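Local coordinates for carbohydrate-binding protein (Flavonifractor plautii, PDB 6N1B), which probably removes the acetyl group from N-acetylgalactosamine of the blood group A antigen and is seen here holding the blood group B trisaccharide, at residues Pro63-Ala71 and Ile154-Gly162; Ala134-Gln142 and Arg201-Ile209. All coordinates share one frame; numbering follows the deposited sequence.

Contact 1. Residues Pro63-Ala71 and Ile154-Gly162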
# COMPACT_ATOMS: atom_id res chain seq x y z
N PRO A 63 -18.81 -10.42 -4.15
CA PRO A 63 -18.74 -9.02 -4.65
C PRO A 63 -19.32 -7.97 -3.73
O PRO A 63 -20.26 -8.25 -3.03
CB PRO A 63 -19.43 -9.07 -6.00
CG PRO A 63 -20.35 -10.24 -5.96
CD PRO A 63 -19.71 -11.25 -5.00
N TRP A 64 -18.65 -6.83 -3.73
CA TRP A 64 -19.09 -5.65 -3.02
C TRP A 64 -19.30 -4.56 -4.05
O TRP A 64 -18.38 -4.26 -4.80
CB TRP A 64 -18.04 -5.24 -2.02
CG TRP A 64 -18.37 -4.06 -1.14
CD1 TRP A 64 -19.21 -4.05 -0.04
CD2 TRP A 64 -17.89 -2.74 -1.28
NE1 TRP A 64 -19.21 -2.78 0.54
CE2 TRP A 64 -18.41 -1.96 -0.17
CE3 TRP A 64 -17.08 -2.11 -2.21
CZ2 TRP A 64 -18.20 -0.64 -0.07
CZ3 TRP A 64 -16.83 -0.76 -2.07
CH2 TRP A 64 -17.41 -0.02 -0.95
N ASN A 65 -20.53 -4.07 -4.16
CA ASN A 65 -20.92 -3.08 -5.21
C ASN A 65 -20.40 -3.53 -6.58
O ASN A 65 -19.89 -2.72 -7.39
CB ASN A 65 -20.37 -1.69 -4.83
CG ASN A 65 -21.04 -1.20 -3.55
OD1 ASN A 65 -20.33 -0.95 -2.47
ND2 ASN A 65 -22.31 -1.07 -3.60
N GLY A 66 -20.65 -4.81 -6.85
CA GLY A 66 -20.40 -5.37 -8.18
C GLY A 66 -19.08 -6.04 -8.44
O GLY A 66 -18.95 -6.64 -9.47
N TYR A 67 -18.13 -5.91 -7.53
CA TYR A 67 -16.77 -6.40 -7.81
C TYR A 67 -16.13 -7.09 -6.58
O TYR A 67 -16.32 -6.57 -5.45
CB TYR A 67 -15.84 -5.24 -8.23
CG TYR A 67 -16.27 -4.54 -9.47
CD1 TYR A 67 -15.92 -5.08 -10.70
CD2 TYR A 67 -17.00 -3.38 -9.44
CE1 TYR A 67 -16.40 -4.48 -11.85
CE2 TYR A 67 -17.36 -2.69 -10.62
CZ TYR A 67 -17.07 -3.26 -11.82
OH TYR A 67 -17.47 -2.64 -12.98
N ARG A 68 -15.39 -8.13 -6.80
CA ARG A 68 -14.70 -8.82 -5.73
C ARG A 68 -13.32 -8.19 -5.44
O ARG A 68 -12.74 -8.46 -4.36
CB ARG A 68 -14.44 -10.33 -6.05
CG ARG A 68 -15.73 -11.11 -6.05
CD ARG A 68 -15.35 -12.62 -6.23
NE ARG A 68 -16.47 -13.42 -6.69
CZ ARG A 68 -16.41 -14.77 -6.72
NH1 ARG A 68 -15.31 -15.42 -6.26
NH2 ARG A 68 -17.43 -15.42 -7.26
N TYR A 69 -12.77 -7.35 -6.34
CA TYR A 69 -11.46 -6.71 -6.13
C TYR A 69 -11.68 -5.23 -6.11
O TYR A 69 -12.27 -4.60 -7.01
CB TYR A 69 -10.50 -7.01 -7.22
CG TYR A 69 -10.17 -8.46 -7.45
CD1 TYR A 69 -11.01 -9.32 -8.15
CD2 TYR A 69 -8.94 -9.05 -7.08
CE1 TYR A 69 -10.66 -10.62 -8.46
CE2 TYR A 69 -8.55 -10.30 -7.38
CZ TYR A 69 -9.43 -11.11 -8.07
OH TYR A 69 -9.03 -12.38 -8.43
N TRP A 70 -11.10 -4.58 -5.08
CA TRP A 70 -11.10 -3.10 -4.92
C TRP A 70 -9.68 -2.67 -4.64
O TRP A 70 -9.02 -3.37 -3.83
CB TRP A 70 -12.04 -2.67 -3.80
CG TRP A 70 -13.48 -2.84 -4.24
CD1 TRP A 70 -14.23 -3.99 -4.28
CD2 TRP A 70 -14.27 -1.80 -4.84
NE1 TRP A 70 -15.42 -3.71 -4.89
CE2 TRP A 70 -15.51 -2.39 -5.22
CE3 TRP A 70 -14.09 -0.45 -5.08
CZ2 TRP A 70 -16.52 -1.65 -5.86
CZ3 TRP A 70 -15.11 0.30 -5.66
CH2 TRP A 70 -16.29 -0.31 -6.04
N ALA A 71 -9.22 -1.58 -5.24
CA ALA A 71 -7.89 -1.11 -4.97
C ALA A 71 -7.93 0.39 -4.74
O ALA A 71 -8.61 1.14 -5.43
CB ALA A 71 -6.90 -1.48 -6.08
N ILE A 154 -14.48 6.75 4.07
CA ILE A 154 -15.23 5.48 4.09
C ILE A 154 -16.26 5.49 2.94
O ILE A 154 -16.77 6.58 2.55
CB ILE A 154 -15.95 5.36 5.45
CG1 ILE A 154 -14.92 5.19 6.57
CG2 ILE A 154 -17.01 4.25 5.50
CD1 ILE A 154 -15.42 5.44 7.97
N SER A 155 -16.54 4.29 2.40
CA SER A 155 -17.57 4.22 1.38
C SER A 155 -18.46 3.00 1.63
O SER A 155 -17.96 1.90 1.97
CB SER A 155 -16.94 4.07 -0.02
OG SER A 155 -17.91 4.04 -1.08
N TYR A 156 -19.77 3.22 1.40
CA TYR A 156 -20.75 2.18 1.35
C TYR A 156 -21.04 1.62 -0.06
O TYR A 156 -21.45 0.43 -0.18
CB TYR A 156 -22.04 2.61 2.00
CG TYR A 156 -21.98 3.02 3.42
CD1 TYR A 156 -21.80 2.02 4.42
CD2 TYR A 156 -22.10 4.30 3.87
CE1 TYR A 156 -21.84 2.37 5.78
CE2 TYR A 156 -22.15 4.67 5.23
CZ TYR A 156 -22.03 3.67 6.19
OH TYR A 156 -22.09 3.98 7.52
N ASP A 157 -20.95 2.51 -1.04
CA ASP A 157 -21.42 2.21 -2.39
C ASP A 157 -20.33 2.09 -3.42
O ASP A 157 -20.59 1.74 -4.56
CB ASP A 157 -22.49 3.26 -2.88
CG ASP A 157 -21.93 4.65 -3.06
OD1 ASP A 157 -20.72 4.88 -2.88
OD2 ASP A 157 -22.76 5.54 -3.36
N GLY A 158 -19.08 2.33 -3.03
CA GLY A 158 -17.90 2.21 -3.92
C GLY A 158 -17.65 3.44 -4.78
O GLY A 158 -16.62 3.55 -5.46
N VAL A 159 -18.63 4.36 -4.77
CA VAL A 159 -18.63 5.55 -5.61
C VAL A 159 -18.31 6.84 -4.85
O VAL A 159 -17.55 7.72 -5.28
CB VAL A 159 -20.04 5.66 -6.38
CG1 VAL A 159 -20.15 6.95 -7.14
CG2 VAL A 159 -20.26 4.46 -7.23
N HIS A 160 -18.96 6.98 -3.65
CA HIS A 160 -18.80 8.13 -2.81
C HIS A 160 -17.98 7.75 -1.55
O HIS A 160 -18.34 6.78 -0.88
CB HIS A 160 -20.20 8.63 -2.39
CG HIS A 160 -21.03 8.95 -3.56
ND1 HIS A 160 -22.00 8.07 -3.99
CD2 HIS A 160 -21.05 10.00 -4.36
CE1 HIS A 160 -22.63 8.60 -5.03
NE2 HIS A 160 -22.02 9.74 -5.33
N TRP A 161 -16.90 8.53 -1.33
CA TRP A 161 -15.95 8.20 -0.29
C TRP A 161 -15.77 9.42 0.63
O TRP A 161 -15.38 10.50 0.14
CB TRP A 161 -14.56 7.92 -0.98
CG TRP A 161 -14.65 6.67 -1.83
CD1 TRP A 161 -15.19 6.54 -3.10
CD2 TRP A 161 -14.15 5.38 -1.47
NE1 TRP A 161 -15.11 5.23 -3.49
CE2 TRP A 161 -14.48 4.45 -2.53
CE3 TRP A 161 -13.53 4.83 -0.32
CZ2 TRP A 161 -14.25 3.08 -2.44
CZ3 TRP A 161 -13.27 3.51 -0.27
CH2 TRP A 161 -13.63 2.60 -1.34
N GLY A 162 -16.08 9.23 1.92
CA GLY A 162 -16.08 10.37 2.81
C GLY A 162 -16.43 9.99 4.24
O GLY A 162 -15.95 9.01 4.80
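A chi1 of -177° turns the W64 indole away from its own backbone N and towards the 154-162 loop, whereas W70 and N65 both keep CG beside their own backbone N (chi1 -73° and -65°) and approach G158 and D157. The six-membered ring of W64 does most of the touching: CZ2 lies 3.3 Å from S155 O, which sits at the ring edge near its plane, and CH2 comes to 3.6 Å from G158 N. W70 arrives with the far rim of its indole, CZ3 being 3.6 Å from G158 O. Because G158 has no side chain, both indoles can pack close to its backbone. The N65 side chain lies over one face of W64 and beside D157.

Both partners are braced internally. W70 NE1 donates to Y67 O (3.1 Å), fixing the indole against the type I' turn of W64-Y67. In the facing loop S155 OG accepts from G158 N in an ST motif and donates to H160 O, and D157 OD1 receives V159 N and H160 N. W161 NE1 meets G158 O (3.0 Å) from above the carbonyl plane, while the carbonyl O of D130 takes the W64 indole N-H. Two internally bonded turns therefore meet in large part through packing of the indoles against backbone, and S155 O at the C-H edge of W64 probably adds a mild electrostatic attraction.

Contact 2. Residues Ala134-Gln142 and Arg201-Ile209; sequences AYWNWADDQ and RYDMLSPTI. With FUC (alpha-L-fucopyranose), chain B; GLA (alpha-D-galactopyranose), chain C.
The D141 side chain comes in roughly perpendicular to that of Y202, yet the carboxylate and ring planes are only 27° apart, so D141 OD1 meets the phenol at its edge. Y202 OH donates to the anti lone pair of this oxygen at 2.6 Å. O2 of fucose gives D141 OD1 a second bond, 3.1 Å long; H117 holds D141 OD2. The tyrosine ring is sandwiched: CB of R201 covers one face, and C6 of the alpha-galactose lies 3.7 Å above the centre of the other. R201 continues past the ring to place NH1 2.8 Å from D141 O, which lies in the guanidinium plane, while D227 pairs with NE.

A chi1 of -174° carries the N137 amide across to the 201-206 loop. Its ND2 reaches M204 O at 2.9 Å from well above the carbonyl plane (62°), and two waters link the same amide to R201 O. Beyond it, I209 sets CD1 over the Y135 ring face, 3.9 Å from the centroid, a CH-pi contact. The sugar sits where D141, just after strand 131-140, meets Y202 and L205, just before strand 207-212, with L205 CD2 3.7 Å from O4 of the alpha-galactose, consistent with a glycan pocket at the centre of a five-bladed beta-propeller.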
# COMPACT_ATOMS: atom_id res chain seq x y z
N ALA A 134 -10.71 3.65 3.57
CA ALA A 134 -9.52 3.96 2.83
C ALA A 134 -8.68 5.03 3.64
O ALA A 134 -9.17 6.15 3.88
CB ALA A 134 -9.89 4.57 1.46
N TYR A 135 -7.49 4.61 4.04
CA TYR A 135 -6.56 5.45 4.80
C TYR A 135 -5.49 6.00 3.88
O TYR A 135 -5.12 5.35 2.89
CB TYR A 135 -5.88 4.59 5.88
CG TYR A 135 -6.83 4.04 6.94
CD1 TYR A 135 -7.47 2.83 6.77
CD2 TYR A 135 -7.00 4.69 8.15
CE1 TYR A 135 -8.29 2.34 7.76
CE2 TYR A 135 -7.81 4.21 9.16
CZ TYR A 135 -8.42 2.97 8.96
OH TYR A 135 -9.23 2.43 9.93
N TRP A 136 -4.91 7.12 4.25
CA TRP A 136 -3.69 7.62 3.56
C TRP A 136 -2.97 8.57 4.51
O TRP A 136 -3.44 8.88 5.60
CB TRP A 136 -4.01 8.29 2.22
CG TRP A 136 -4.69 9.62 2.35
CD1 TRP A 136 -4.08 10.86 2.33
CD2 TRP A 136 -6.08 9.87 2.53
NE1 TRP A 136 -4.98 11.87 2.53
CE2 TRP A 136 -6.23 11.28 2.61
CE3 TRP A 136 -7.21 9.09 2.66
CZ2 TRP A 136 -7.43 11.87 2.84
CZ3 TRP A 136 -8.44 9.71 2.85
CH2 TRP A 136 -8.56 11.08 2.93
N ASN A 137 -1.79 9.01 4.06
CA ASN A 137 -0.93 9.94 4.82
C ASN A 137 -0.91 11.27 4.14
O ASN A 137 -0.69 11.33 2.92
CB ASN A 137 0.45 9.32 4.95
CG ASN A 137 1.35 10.10 5.82
OD1 ASN A 137 1.67 11.25 5.45
ND2 ASN A 137 1.82 9.54 6.95
N TRP A 138 -1.16 12.31 4.86
CA TRP A 138 -1.08 13.67 4.42
C TRP A 138 0.07 14.37 5.14
O TRP A 138 0.14 14.28 6.39
CB TRP A 138 -2.37 14.48 4.69
CG TRP A 138 -2.32 15.96 4.54
CD1 TRP A 138 -2.52 16.66 3.34
CD2 TRP A 138 -2.06 16.94 5.55
NE1 TRP A 138 -2.44 18.01 3.59
CE2 TRP A 138 -2.19 18.21 4.94
CE3 TRP A 138 -1.87 16.87 6.92
CZ2 TRP A 138 -2.12 19.37 5.65
CZ3 TRP A 138 -1.74 18.05 7.66
CH2 TRP A 138 -1.83 19.29 7.03
N ALA A 139 0.93 15.11 4.43
CA ALA A 139 2.05 15.80 5.10
C ALA A 139 2.06 17.27 4.69
O ALA A 139 1.87 17.61 3.51
CB ALA A 139 3.36 15.18 4.66
N ASP A 140 2.34 18.11 5.66
CA ASP A 140 2.89 19.43 5.45
C ASP A 140 4.39 19.29 5.34
O ASP A 140 5.03 19.01 6.33
CB ASP A 140 2.52 20.33 6.66
CG ASP A 140 3.07 21.77 6.61
OD1 ASP A 140 3.84 22.04 5.67
OD2 ASP A 140 2.66 22.57 7.52
N ASP A 141 4.93 19.38 4.13
CA ASP A 141 6.32 19.11 4.00
C ASP A 141 7.25 20.22 4.45
O ASP A 141 8.47 20.07 4.41
CB ASP A 141 6.65 18.74 2.56
CG ASP A 141 5.99 17.42 2.13
OD1 ASP A 141 6.43 16.32 2.59
OD2 ASP A 141 4.95 17.51 1.40
N GLN A 142 6.68 21.38 4.82
CA GLN A 142 7.53 22.48 5.29
C GLN A 142 8.11 22.23 6.65
O GLN A 142 7.36 21.96 7.62
CB GLN A 142 6.71 23.77 5.31
CG GLN A 142 7.52 25.01 5.67
CD GLN A 142 6.88 26.30 5.33
OE1 GLN A 142 6.86 27.19 6.15
NE2 GLN A 142 6.39 26.45 4.11
N ARG A 201 6.98 15.29 10.52
CA ARG A 201 6.43 15.13 9.12
C ARG A 201 6.38 13.69 8.62
O ARG A 201 5.48 13.38 7.85
CB ARG A 201 7.30 15.88 8.13
CG ARG A 201 7.13 17.41 8.27
CD ARG A 201 8.09 18.20 7.36
NE ARG A 201 9.46 18.05 7.92
CZ ARG A 201 10.55 18.43 7.29
NH1 ARG A 201 10.48 19.08 6.14
NH2 ARG A 201 11.72 18.24 7.90
N TYR A 202 7.26 12.76 9.10
CA TYR A 202 7.52 11.54 8.41
C TYR A 202 7.60 10.36 9.32
O TYR A 202 8.28 9.35 9.08
CB TYR A 202 8.77 11.65 7.52
CG TYR A 202 8.71 12.84 6.56
CD1 TYR A 202 7.65 13.00 5.63
CD2 TYR A 202 9.72 13.76 6.53
CE1 TYR A 202 7.60 14.07 4.81
CE2 TYR A 202 9.64 14.85 5.70
CZ TYR A 202 8.61 15.06 4.85
OH TYR A 202 8.54 16.18 4.06
N ASP A 203 6.80 10.38 10.41
CA ASP A 203 6.90 9.31 11.42
C ASP A 203 5.78 8.33 11.42
O ASP A 203 5.75 7.49 12.30
CB ASP A 203 7.13 9.89 12.82
CG ASP A 203 5.98 10.61 13.48
OD1 ASP A 203 4.83 10.60 12.94
OD2 ASP A 203 6.16 11.18 14.59
N MET A 204 4.92 8.34 10.35
CA MET A 204 3.81 7.40 10.23
C MET A 204 3.66 6.95 8.76
O MET A 204 2.58 7.00 8.19
CB MET A 204 2.46 8.08 10.72
CG MET A 204 2.41 8.69 11.88
SD MET A 204 0.85 9.39 12.29
CE MET A 204 0.69 10.93 11.43
N LEU A 205 4.79 6.64 8.09
CA LEU A 205 4.75 6.29 6.69
C LEU A 205 4.12 4.94 6.43
O LEU A 205 4.25 3.98 7.20
CB LEU A 205 6.11 6.35 6.04
CG LEU A 205 6.91 7.68 6.16
CD1 LEU A 205 8.11 7.65 5.32
CD2 LEU A 205 6.01 8.88 5.79
N SER A 206 3.48 4.85 5.27
CA SER A 206 2.92 3.59 4.80
C SER A 206 2.03 2.85 5.86
O SER A 206 2.26 1.67 6.13
CB SER A 206 4.03 2.65 4.29
OG SER A 206 3.53 1.45 3.72
N PRO A 207 1.06 3.60 6.38
CA PRO A 207 0.13 2.88 7.32
C PRO A 207 -0.52 1.67 6.72
O PRO A 207 -0.95 1.74 5.53
CB PRO A 207 -0.90 4.00 7.64
CG PRO A 207 -0.91 4.88 6.47
CD PRO A 207 0.55 4.94 6.05
N THR A 208 -0.61 0.58 7.42
CA THR A 208 -1.23 -0.62 6.89
C THR A 208 -2.09 -1.16 8.00
O THR A 208 -1.60 -1.33 9.15
CB THR A 208 -0.21 -1.59 6.28
OG1 THR A 208 -0.84 -2.78 5.86
CG2 THR A 208 0.90 -1.99 7.21
N ILE A 209 -3.36 -1.46 7.71
CA ILE A 209 -4.36 -1.83 8.71
C ILE A 209 -4.88 -3.24 8.51
O ILE A 209 -5.12 -3.66 7.38
CB ILE A 209 -5.51 -0.78 8.65
CG1 ILE A 209 -5.07 0.62 8.97
CG2 ILE A 209 -6.63 -1.21 9.63
CD1 ILE A 209 -4.34 1.43 7.87
C1 FUC B . 8.61 14.19 -1.70
C2 FUC B . 7.99 15.22 -0.74
C3 FUC B . 8.68 16.59 -0.92
C4 FUC B . 8.48 17.06 -2.35
C5 FUC B . 9.10 16.04 -3.29
C6 FUC B . 8.92 16.31 -4.81
O2 FUC B . 8.23 14.79 0.64
O3 FUC B . 8.05 17.58 -0.06
O4 FUC B . 7.09 17.21 -2.60
O5 FUC B . 8.49 14.74 -3.02
C1 GLA C . 9.28 10.13 -0.36
C2 GLA C . 7.79 9.68 -0.17
C3 GLA C . 6.98 10.84 0.45
C4 GLA C . 7.64 11.35 1.78
C5 GLA C . 9.16 11.61 1.57
C6 GLA C . 9.89 11.77 2.84
O2 GLA C . 7.28 9.39 -1.53
O3 GLA C . 5.41 10.43 0.62
O4 GLA C . 7.40 10.36 2.71
O5 GLA C . 9.84 10.42 0.97
O6 GLA C . 11.33 12.11 2.66
O HOH W 1 4.11 10.51 8.54
O HOH W 2 4.26 11.83 6.06

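How the contacts relate
Contacts 1 and 2 lie on two boundaries of one four-stranded sheet, formed by 116-126, 131-140, 148-155 and 193-198. Contact 1 joins it to the preceding sheet with strand 67-75, contact 2 to the following one with 207-212, consistent with neighbouring blades of a five-bladed propeller. Their centres are 23 Å apart, but they touch where W161, after strand 148-155, packs on A134 of the adjoining strand 131-140, CZ3 of W161 lying 4.0 Å from CB of A134. Contact 2 supplies D141, Y202 and L205 to the glycan pocket, and the L205 side chain is about 6 Å from a bound calcium. The W70 side chain of contact 1 is about 11 Å from a bound calcium, but contact 1 contributes no residue to the glycan pocket.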